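Local coordinates for molybdenum-pterin-binding protein 2 (Clostridium pasteurianum, PDB 1GUT) that binds molybdenum, one mole per mole of protein, and contains a pterin, at residues 25-30 with 55-60. Residues are numbered along the deposited sequence; the frame is centred on the assembly and turned at random.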
loop_
_atom_site.group_PDB
_atom_site.type_symbol
_atom_site.label_atom_id
_atom_site.label_comp_id
_atom_site.label_asym_id
_atom_site.label_seq_id
_atom_site.Cartn_x
_atom_site.Cartn_y
_atom_site.Cartn_z
ATOM N N VAL A 25 8.274 5.099 -13.967
ATOM C CA VAL A 25 8.319 6.498 -14.348
ATOM C C VAL A 25 9.130 7.251 -13.294
ATOM O O VAL A 25 8.843 7.134 -12.092
ATOM C CB VAL A 25 6.866 7.082 -14.361
ATOM C CG1 VAL A 25 6.851 8.545 -14.888
ATOM C CG2 VAL A 25 5.937 6.200 -15.185
ATOM N N VAL A 26 10.122 8.028 -13.717
ATOM C CA VAL A 26 10.931 8.829 -12.781
ATOM C C VAL A 26 10.677 10.294 -13.073
ATOM O O VAL A 26 10.791 10.732 -14.227
ATOM C CB VAL A 26 12.443 8.501 -12.906
ATOM C CG1 VAL A 26 13.259 9.251 -11.883
ATOM C CG2 VAL A 26 12.662 6.989 -12.734
ATOM N N LEU A 27 10.294 11.032 -12.040
ATOM C CA LEU A 27 9.996 12.448 -12.164
ATOM C C LEU A 27 10.983 13.271 -11.361
ATOM O O LEU A 27 11.311 12.932 -10.224
ATOM C CB LEU A 27 8.626 12.761 -11.554
ATOM C CG LEU A 27 7.334 12.107 -11.994
ATOM C CD1 LEU A 27 6.187 12.795 -11.241
ATOM C CD2 LEU A 27 7.180 12.300 -13.479
ATOM N N GLU A 28 11.426 14.369 -11.936
ATOM C CA GLU A 28 12.291 15.298 -11.214
ATOM C C GLU A 28 11.354 16.358 -10.639
ATOM O O GLU A 28 10.643 17.029 -11.387
ATOM C CB GLU A 28 13.269 15.972 -12.182
ATOM C CG GLU A 28 14.055 17.127 -11.577
ATOM C CD GLU A 28 14.565 18.122 -12.626
ATOM O OE1 GLU A 28 14.502 17.856 -13.860
ATOM O OE2 GLU A 28 15.035 19.195 -12.207
ATOM N N ILE A 29 11.334 16.511 -9.322
ATOM C CA ILE A 29 10.430 17.490 -8.730
ATOM C C ILE A 29 11.211 18.735 -8.336
ATOM O O ILE A 29 12.424 18.783 -8.553
ATOM C CB ILE A 29 9.613 16.859 -7.573
ATOM C CG1 ILE A 29 10.526 16.414 -6.444
ATOM C CG2 ILE A 29 8.792 15.659 -8.098
ATOM C CD1 ILE A 29 9.746 16.004 -5.195
ATOM N N ALA A 30 10.503 19.736 -7.809
ATOM C CA ALA A 30 11.095 21.016 -7.421
ATOM C C ALA A 30 12.300 20.786 -6.564
ATOM O O ALA A 30 12.266 20.004 -5.615
ATOM C CB ALA A 30 10.080 21.903 -6.708
ATOM N N LEU A 55 4.078 16.199 -15.151
ATOM C CA LEU A 55 3.037 15.395 -14.494
ATOM C C LEU A 55 3.094 15.588 -12.992
ATOM O O LEU A 55 4.000 16.221 -12.492
ATOM C CB LEU A 55 3.223 13.899 -14.822
ATOM C CG LEU A 55 3.149 13.555 -16.312
ATOM C CD1 LEU A 55 3.618 12.133 -16.553
ATOM C CD2 LEU A 55 1.721 13.776 -16.825
ATOM N N THR A 56 2.153 14.996 -12.267
ATOM C CA THR A 56 2.122 15.143 -10.825
ATOM C C THR A 56 2.098 13.788 -10.141
ATOM O O THR A 56 1.294 12.922 -10.500
ATOM C CB THR A 56 0.848 15.928 -10.445
ATOM O OG1 THR A 56 0.883 17.227 -11.064
ATOM C CG2 THR A 56 0.781 16.209 -8.934
ATOM N N ALA A 57 2.974 13.603 -9.163
ATOM C CA ALA A 57 2.997 12.365 -8.372
ATOM C C ALA A 57 2.021 12.545 -7.212
ATOM O O ALA A 57 1.985 13.606 -6.566
ATOM C CB ALA A 57 4.411 12.131 -7.836
ATOM N N VAL A 58 1.235 11.510 -6.924
ATOM C CA VAL A 58 0.247 11.563 -5.834
ATOM C C VAL A 58 0.437 10.348 -4.931
ATOM O O VAL A 58 0.600 9.223 -5.418
ATOM C CB VAL A 58 -1.201 11.576 -6.408
ATOM C CG1 VAL A 58 -2.220 11.601 -5.274
ATOM C CG2 VAL A 58 -1.442 12.781 -7.334
ATOM N N VAL A 59 0.394 10.558 -3.615
ATOM C CA VAL A 59 0.609 9.444 -2.673
ATOM C C VAL A 59 -0.375 9.514 -1.512
ATOM O O VAL A 59 -0.550 10.559 -0.912
ATOM C CB VAL A 59 2.033 9.490 -2.036
ATOM C CG1 VAL A 59 2.283 8.264 -1.160
ATOM C CG2 VAL A 59 3.122 9.619 -3.095
ATOM N N LYS A 60 -1.040 8.411 -1.212
ATOM C CA LYS A 60 -1.941 8.420 -0.055
ATOM C C LYS A 60 -1.099 8.569 1.216
ATOM O O LYS A 60 -0.065 7.906 1.351
ATOM C CB LYS A 60 -2.765 7.119 0.000
ATOM C CG LYS A 60 -3.933 7.188 0.977
ATOM C CD LYS A 60 -4.718 5.880 0.910
ATOM C CE LYS A 60 -5.979 5.934 1.767
ATOM N NZ LYS A 60 -5.726 5.956 3.234
#
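Lys-60 NZ, gripped by Thr-62 OG1 of its own chain, Thr-62 O of a third subunit and Ile-38 O of a fourth, lies at the far end of segment 55-60 from Leu-55 and Ala-57, the residues against which Leu-27 packs. Strands 22-29 and 54-58, which carry segments 25-30 and 55-60, belong to the small OB-type β fold of the TOBE/Mop domain. They are not neighbours in the sheet: both flank strand 8-18, whose Val-13 touches Leu-27 and Leu-55 alike. The axes of 25-29 and 55-58 run nearly at right angles (101°) and approach to 8.6 Å. Leu-27 reaches into that gap, its side chain meeting side chains and backbone of 55-57 in a buried contact. Its CG stands beside the backbone N and anti to the carbonyl carbon (chi1 -58°), and the trans second torsion (chi2 -174°) carries CD1 on, away from its own backbone. There Leu-27 CD1 meets the Ala-57 methyl, CB, at 3.9 Å. Leu-27 CD1 also lies against the Thr-56–Ala-57 peptide, in van der Waals contact 3.9 Å from Ala-57 N. The other branch, Leu-27 CD2, drops back to the Leu-55 side chain, brushing Leu-55 CB at 4.5 Å. Thr-56 turns its CB away from Leu-27; its strand pairs antiparallel with a strand of a second subunit, continuing the sheet across the interface. Leu-27 CD1 also sits 4.3 Å from Leu-55 O, a loose approach.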